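Local atomic coordinates of lipoxygenase (Cyanothece sp., PDB entry 5EK8), a protein that probably oxygenates polyunsaturated fatty acids with molecular oxygen at a non-heme iron centre, acting as a 9R-lipoxygenase. Residues Val20-Pro24 / Leu25-Leu29; Ala196-Asn199 / Val200-Ile204; Ala455-Leu458 / Tyr459-Leu463. All blocks are in the same frame, centred on the assembly; numbering follows the deposited sequence.

Contact 1. Residues Val20-Pro24 / Leu25-Leu29; sequences VIDSP and LGRKL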
loop_
_atom_site.group_PDB
_atom_site.type_symbol
_atom_site.label_atom_id
_atom_site.label_comp_id
_atom_site.label_asym_id
_atom_site.label_seq_id
_atom_site.Cartn_x
_atom_site.Cartn_y
_atom_site.Cartn_z
ATOM N N VAL A 20 8.649 22.290 14.696
ATOM C CA VAL A 20 8.236 23.346 13.775
ATOM C C VAL A 20 6.955 23.000 13.013
ATOM O O VAL A 20 6.064 23.840 12.868
ATOM C CB VAL A 20 9.344 23.662 12.756
ATOM C CG1 VAL A 20 8.957 24.862 11.910
ATOM C CG2 VAL A 20 10.659 23.925 13.468
ATOM N N ILE A 21 6.863 21.765 12.529
ATOM C CA ILE A 21 5.714 21.369 11.724
ATOM C C ILE A 21 4.465 21.171 12.578
ATOM O O ILE A 21 3.377 21.599 12.199
ATOM C CB ILE A 21 6.003 20.078 10.931
ATOM C CG1 ILE A 21 7.339 20.199 10.200
ATOM C CG2 ILE A 21 4.893 19.802 9.933
ATOM C CD1 ILE A 21 7.679 19.007 9.358
ATOM N N ASP A 22 4.620 20.530 13.733
ATOM C CA ASP A 22 3.486 20.312 14.633
ATOM C C ASP A 22 3.244 21.558 15.481
ATOM O O ASP A 22 3.235 21.504 16.713
ATOM C CB ASP A 22 3.719 19.084 15.519
ATOM C CG ASP A 22 2.437 18.567 16.153
ATOM O OD1 ASP A 22 1.347 19.042 15.762
ATOM O OD2 ASP A 22 2.518 17.679 17.030
ATOM N N SER A 23 3.047 22.681 14.796
ATOM C CA SER A 23 2.868 23.982 15.425
ATOM C C SER A 23 2.029 24.861 14.501
ATOM O O SER A 23 1.765 24.469 13.364
ATOM C CB SER A 23 4.226 24.627 15.718
ATOM O OG SER A 23 4.822 25.122 14.534
ATOM N N PRO A 24 1.574 26.031 14.990
ATOM C CA PRO A 24 0.832 26.979 14.146
ATOM C C PRO A 24 1.514 27.320 12.822
ATOM O O PRO A 24 0.833 27.441 11.803
ATOM C CB PRO A 24 0.746 28.220 15.033
ATOM C CG PRO A 24 0.638 27.662 16.396
ATOM C CD PRO A 24 1.494 26.416 16.413
ATOM N N LEU A 25 2.836 27.483 12.852
ATOM C CA LEU A 25 3.626 27.778 11.654
ATOM C C LEU A 25 3.483 26.659 10.620
ATOM O O LEU A 25 3.094 26.888 9.456
ATOM C CB LEU A 25 5.102 27.969 12.025
ATOM C CG LEU A 25 6.132 28.220 10.919
ATOM C CD1 LEU A 25 5.702 29.343 9.972
ATOM C CD2 LEU A 25 7.480 28.541 11.545
ATOM N N GLY A 26 3.791 25.442 11.063
ATOM C CA GLY A 26 3.673 24.268 10.226
ATOM C C GLY A 26 2.267 24.072 9.705
ATOM O O GLY A 26 2.077 23.818 8.518
ATOM N N ARG A 27 1.281 24.195 10.587
ATOM C CA ARG A 27 -0.102 23.957 10.195
ATOM C C ARG A 27 -0.585 24.981 9.175
ATOM O O ARG A 27 -1.288 24.627 8.226
ATOM C CB ARG A 27 -1.015 23.941 11.423
ATOM C CG ARG A 27 -1.002 22.597 12.150
ATOM C CD ARG A 27 -2.168 22.433 13.108
ATOM N NE ARG A 27 -1.785 22.747 14.480
ATOM C CZ ARG A 27 -1.058 21.947 15.253
ATOM N NH1 ARG A 27 -0.627 20.781 14.782
ATOM N NH2 ARG A 27 -0.760 22.314 16.496
ATOM N N LYS A 28 -0.196 26.241 9.353
ATOM C CA LYS A 28 -0.527 27.268 8.371
ATOM C C LYS A 28 0.063 26.918 7.001
ATOM O O LYS A 28 -0.644 26.951 5.987
ATOM C CB LYS A 28 -0.036 28.645 8.829
ATOM C CG LYS A 28 -0.332 29.770 7.843
ATOM C CD LYS A 28 -0.247 31.133 8.515
ATOM C CE LYS A 28 -0.536 32.267 7.540
ATOM N NZ LYS A 28 0.520 32.406 6.496
ATOM N N LEU A 29 1.347 26.564 6.977
ATOM C CA LEU A 29 1.987 26.219 5.706
ATOM C C LEU A 29 1.328 25.025 5.030
ATOM O O LEU A 29 1.115 25.035 3.819
ATOM C CB LEU A 29 3.474 25.939 5.910
ATOM C CG LEU A 29 4.330 27.191 6.107
ATOM C CD1 LEU A 29 5.802 26.843 5.989
ATOM C CD2 LEU A 29 3.943 28.286 5.114
#
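Asp-22 OD1 receives Arg-27 NH1 at 2.8 Å in a salt bridge. The nitrogen arrives nearly in line with the carboxylate C-O bond, and the oxygen lies close to the guanidinium plane, at its edge. The two flat groups are nevertheless almost perpendicular, 83° apart, so one carboxylate oxygen does the gripping instead of a two-pronged pair. Arg-27 reaches there by a bend at chi3 (-98°) that folds its chain back beside Ser-23, whose backbone N lies off-centre over one guanidinium face. The other oxygen, Asp-22 OD2, is bonded to Asn-199 ND2 of helix 188-214, so this carboxylate ties the turn to a third helix. The turn itself is the tight link from helix 2-21 to helix 24-36: Asp-22 is the centre of an inverse gamma turn and Ser-23 takes the N-cap position. Ser-23 O accepts Arg-27 N at 2.8 Å, and Pro-24 O accepts Lys-28 N at 2.9 Å, starting the second helix. At Gly-26, the lack of a side chain lets CA point a C-H at Ile-21 O, 3.3 Å away. On the outer side, Val-20 CG1 and Leu-25 CD2 meet at 4.0 Å, their side chains alongside each other and pointing the same way.

Contact 2. Residues Ala196-Asn199 / Val200-Ile204; sequences ASAN and VLTPI
The peptide carbonyl of Ala-198 is the flat group here, and Thr-202 approaches it from both faces. Thr-202 N comes from one face at 2.9 Å from Ala-198 O, tilted 24° from the carbonyl plane; Thr-202 OG1 comes from the opposite face at 2.6 Å from the same Ala-198 O, tilted 33°. One oxygen thus accepts both the helical N-H and the hydroxyl of the residue one turn on. The hydroxyl is placed there because OG1 sits beside the backbone N and anti to the carbonyl carbon (chi1 -57°), which turns it back along the helix. OG1 also bonds to Tyr-616 OH. A valine in place of Thr-202 would probably leave Tyr-616 without this partner and Ala-198 O with the backbone N-H alone. Ordinary helical bonds run alongside: Val-200 N to Ala-196 O and Leu-201 N to Ser-197 O, each 3.0 Å. Pro-203 breaks the pattern, for it has no N-H to give; its CD stands 3.2 Å from Asn-199 O, and the helix is kinked at this point. Leu-201 CD1 passes Ser-197 OG at 4.2 Å, and the Ser-197 side chain lies about 8 Å from that of the iron ligand Ile-668. The Asn-199 amide has its polar partner in Asp-22. Within the fold, this part of helix 188-214 packs against two others: Ala-198, Asn-199 and Thr-202 touch Leu-18 of helix 2-21, whereas Leu-201 meets Tyr-616, Ser-619 and Val-620 of helix 608-623.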
loop_
_atom_site.group_PDB
_atom_site.type_symbol
_atom_site.label_atom_id
_atom_site.label_comp_id
_atom_site.label_asym_id
_atom_site.label_seq_id
_atom_site.Cartn_x
_atom_site.Cartn_y
_atom_site.Cartn_z
ATOM N N ALA A 196 1.572 14.819 14.395
ATOM C CA ALA A 196 1.239 14.774 15.811
ATOM C C ALA A 196 1.806 13.514 16.454
ATOM O O ALA A 196 2.533 13.581 17.457
ATOM C CB ALA A 196 -0.262 14.836 16.001
ATOM N N SER A 197 1.454 12.369 15.868
ATOM C CA SER A 197 1.922 11.066 16.336
ATOM C C SER A 197 3.445 11.042 16.426
ATOM O O SER A 197 4.028 10.618 17.437
ATOM C CB SER A 197 1.424 9.959 15.401
ATOM O OG SER A 197 1.532 8.683 16.004
ATOM N N ALA A 198 4.080 11.519 15.362
ATOM C CA ALA A 198 5.531 11.578 15.314
ATOM C C ALA A 198 6.072 12.509 16.397
ATOM O O ALA A 198 7.096 12.218 17.003
ATOM C CB ALA A 198 6.004 12.025 13.931
ATOM N N ASN A 199 5.387 13.619 16.650
ATOM C CA ASN A 199 5.857 14.556 17.670
ATOM C C ASN A 199 5.784 13.957 19.074
ATOM O O ASN A 199 6.615 14.261 19.928
ATOM C CB ASN A 199 5.068 15.864 17.613
ATOM C CG ASN A 199 5.878 17.052 18.100
ATOM O OD1 ASN A 199 7.079 16.940 18.355
ATOM N ND2 ASN A 199 5.229 18.199 18.224
ATOM N N VAL A 200 4.793 13.103 19.312
ATOM C CA VAL A 200 4.738 12.384 20.580
ATOM C C VAL A 200 5.846 11.331 20.689
ATOM O O VAL A 200 6.599 11.316 21.659
ATOM C CB VAL A 200 3.378 11.690 20.779
ATOM C CG1 VAL A 200 3.391 10.850 22.048
ATOM C CG2 VAL A 200 2.257 12.712 20.813
ATOM N N LEU A 201 5.955 10.463 19.686
ATOM C CA LEU A 201 6.810 9.275 19.794
ATOM C C LEU A 201 8.309 9.488 19.515
ATOM O O LEU A 201 9.147 8.771 20.057
ATOM C CB LEU A 201 6.276 8.187 18.860
ATOM C CG LEU A 201 5.040 7.427 19.345
ATOM C CD1 LEU A 201 4.394 6.621 18.221
ATOM C CD2 LEU A 201 5.427 6.520 20.496
ATOM N N THR A 202 8.644 10.461 18.674
ATOM C CA THR A 202 10.029 10.659 18.237
ATOM C C THR A 202 11.019 11.083 19.334
ATOM O O THR A 202 12.158 10.619 19.325
ATOM C CB THR A 202 10.101 11.691 17.090
ATOM O OG1 THR A 202 9.266 11.258 16.012
ATOM C CG2 THR A 202 11.522 11.848 16.576
ATOM N N PRO A 203 10.609 11.960 20.276
ATOM C CA PRO A 203 11.576 12.299 21.333
ATOM C C PRO A 203 12.041 11.094 22.152
ATOM O O PRO A 203 13.143 11.122 22.709
ATOM C CB PRO A 203 10.798 13.276 22.213
ATOM C CG PRO A 203 9.842 13.911 21.286
ATOM C CD PRO A 203 9.416 12.825 20.348
ATOM N N ILE A 204 11.212 10.054 22.208
ATOM C CA ILE A 204 11.560 8.818 22.899
ATOM C C ILE A 204 12.685 8.100 22.158
ATOM O O ILE A 204 13.745 7.807 22.724
ATOM C CB ILE A 204 10.339 7.873 23.021
ATOM C CG1 ILE A 204 9.103 8.630 23.515
ATOM C CG2 ILE A 204 10.648 6.713 23.944
ATOM C CD1 ILE A 204 9.237 9.190 24.918
#

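Contact 3. Residues Ala455-Leu458 / Tyr459-Leu463; sequences AANL and YWQIL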
loop_
_atom_site.group_PDB
_atom_site.type_symbol
_atom_site.label_atom_id
_atom_site.label_comp_id
_atom_site.label_asym_id
_atom_site.label_seq_id
_atom_site.Cartn_x
_atom_site.Cartn_y
_atom_site.Cartn_z
ATOM N N ALA A 455 -14.097 -13.084 8.826
ATOM C CA ALA A 455 -14.108 -11.647 8.563
ATOM C C ALA A 455 -13.954 -11.329 7.076
ATOM O O ALA A 455 -14.747 -10.581 6.492
ATOM C CB ALA A 455 -13.007 -10.972 9.354
ATOM N N ALA A 456 -12.931 -11.927 6.476
ATOM C CA ALA A 456 -12.584 -11.708 5.079
ATOM C C ALA A 456 -13.705 -12.125 4.136
ATOM O O ALA A 456 -14.016 -11.410 3.189
ATOM C CB ALA A 456 -11.302 -12.454 4.736
ATOM N N ASN A 457 -14.316 -13.276 4.394
ATOM C CA ASN A 457 -15.404 -13.745 3.542
ATOM C C ASN A 457 -16.654 -12.874 3.661
ATOM O O ASN A 457 -17.307 -12.572 2.654
ATOM C CB ASN A 457 -15.744 -15.199 3.860
ATOM C CG ASN A 457 -14.945 -16.177 3.019
ATOM O OD1 ASN A 457 -15.286 -16.441 1.863
ATOM N ND2 ASN A 457 -13.873 -16.715 3.591
ATOM N N LEU A 458 -16.978 -12.463 4.886
ATOM C CA LEU A 458 -18.086 -11.536 5.109
ATOM C C LEU A 458 -17.875 -10.249 4.313
ATOM O O LEU A 458 -18.756 -9.800 3.555
ATOM C CB LEU A 458 -18.223 -11.216 6.596
ATOM C CG LEU A 458 -19.632 -11.060 7.174
ATOM C CD1 LEU A 458 -19.539 -10.686 8.642
ATOM C CD2 LEU A 458 -20.464 -10.037 6.402
ATOM N N TYR A 459 -16.690 -9.666 4.480
ATOM C CA TYR A 459 -16.345 -8.441 3.767
ATOM C C TYR A 459 -16.405 -8.646 2.261
ATOM O O TYR A 459 -16.839 -7.764 1.523
ATOM C CB TYR A 459 -14.954 -7.948 4.163
ATOM C CG TYR A 459 -14.676 -6.546 3.681
ATOM C CD1 TYR A 459 -15.465 -5.485 4.107
ATOM C CD2 TYR A 459 -13.636 -6.281 2.798
ATOM C CE1 TYR A 459 -15.229 -4.202 3.673
ATOM C CE2 TYR A 459 -13.389 -4.995 2.354
ATOM C CZ TYR A 459 -14.192 -3.956 2.797
ATOM O OH TYR A 459 -13.968 -2.661 2.376
ATOM N N TRP A 460 -15.971 -9.822 1.818
ATOM C CA TRP A 460 -15.955 -10.154 0.405
ATOM C C TRP A 460 -17.366 -10.161 -0.156
ATOM O O TRP A 460 -17.599 -9.656 -1.251
ATOM C CB TRP A 460 -15.284 -11.509 0.177
ATOM C CG TRP A 460 -15.099 -11.850 -1.270
ATOM C CD1 TRP A 460 -15.816 -12.750 -1.997
ATOM C CD2 TRP A 460 -14.134 -11.285 -2.168
ATOM N NE1 TRP A 460 -15.355 -12.788 -3.291
ATOM C CE2 TRP A 460 -14.322 -11.898 -3.421
ATOM C CE3 TRP A 460 -13.131 -10.322 -2.031
ATOM C CZ2 TRP A 460 -13.544 -11.578 -4.533
ATOM C CZ3 TRP A 460 -12.361 -10.006 -3.131
ATOM C CH2 TRP A 460 -12.571 -10.632 -4.368
ATOM N N GLN A 461 -18.307 -10.731 0.592
ATOM C CA GLN A 461 -19.697 -10.757 0.147
ATOM C C GLN A 461 -20.276 -9.347 0.113
ATOM O O GLN A 461 -21.062 -9.004 -0.785
ATOM C CB GLN A 461 -20.538 -11.666 1.043
ATOM C CG GLN A 461 -20.817 -13.039 0.433
ATOM C CD GLN A 461 -19.559 -13.722 -0.089
ATOM O OE1 GLN A 461 -18.692 -14.139 0.685
ATOM N NE2 GLN A 461 -19.451 -13.833 -1.410
ATOM N N ILE A 462 -19.877 -8.524 1.080
ATOM C CA ILE A 462 -20.262 -7.113 1.055
ATOM C C ILE A 462 -19.777 -6.430 -0.228
ATOM O O ILE A 462 -20.544 -5.741 -0.911
ATOM C CB ILE A 462 -19.710 -6.350 2.268
ATOM C CG1 ILE A 462 -20.315 -6.895 3.561
ATOM C CG2 ILE A 462 -20.024 -4.871 2.149
ATOM C CD1 ILE A 462 -19.759 -6.244 4.799
ATOM N N LEU A 463 -18.504 -6.638 -0.553
ATOM C CA LEU A 463 -17.916 -6.087 -1.771
ATOM C C LEU A 463 -18.622 -6.608 -3.017
ATOM O O LEU A 463 -18.786 -5.885 -3.990
ATOM C CB LEU A 463 -16.420 -6.408 -1.848
ATOM C CG LEU A 463 -15.549 -5.813 -0.737
ATOM C CD1 LEU A 463 -14.080 -5.912 -1.099
ATOM C CD2 LEU A 463 -15.940 -4.370 -0.432
#
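Two turns of alpha-helix 451-473, largely buried here, make this contact, in which Leu-458 and Ile-462 meet one turn apart and the backbone carries the usual i to i+4 ladder. Leu-458 CD2 lies 4.2 Å from Ile-462 CD1, the two side chains slanting across each other and touching through their end methyls. In Ile-462, CG1 is beside the backbone N and anti to the carbonyl carbon (chi1 -64°), which leads this branch back toward the preceding turn and puts it 3.3 Å from Leu-458 O. The same oxygen accepts Ile-462 N at 3.0 Å, the donor lying in the carbonyl plane. Tyr-459 N reaches Ala-455 O at 2.9 Å in a nearly straight bond (170°), while Trp-460 N to Ala-456 O and Gln-461 N to Asn-457 O extend the ladder. The Tyr-459 ring leads away from Ala-455 to Leu-458 and carries Leu-463 CG over one face, 3.8 Å above its plane and offset toward the rim; its hydroxyl bonds to Thr-567 OG1. In Asn-457, OD1 is bonded to Gln-444 NE2 and ND2 to Ala-453 O one turn earlier in the helix. Around the helix, Leu-458, Tyr-459 and Ile-462 pack on Phe-652 of helix 649-653, and Ile-462 also reaches Ala-644 and Leu-645 of helix 639-647. Tyr-459, Trp-460 and Leu-463 lie against helix 549-574, which bears the iron ligand His-570, its side chain about 10 Å from that of Tyr-459.

How the contacts relate
Along the chain the three contacts follow in series. Contact 1 joins helices 2-21 and 24-36 at the surface, contact 2 lies within helix 188-214, and contact 3 within helix 451-473. Contacts 1 and 2 are neighbours, with centres 15 Å apart, and touch directly: Asp-22 OD2 and Asn-199 ND2 are 3.0 Å apart, probably hydrogen-bonded, which would tie the turn between the two amino-terminal helices to helix 188-214. Contact 3 stands apart, its centre 36 Å from that of contact 2 and 41 Å from that of contact 1. Contacts 2 and 3 lie in different helices, each with a side chain within about 10 Å of that of an iron ligand, Ile-668 and His-570 respectively.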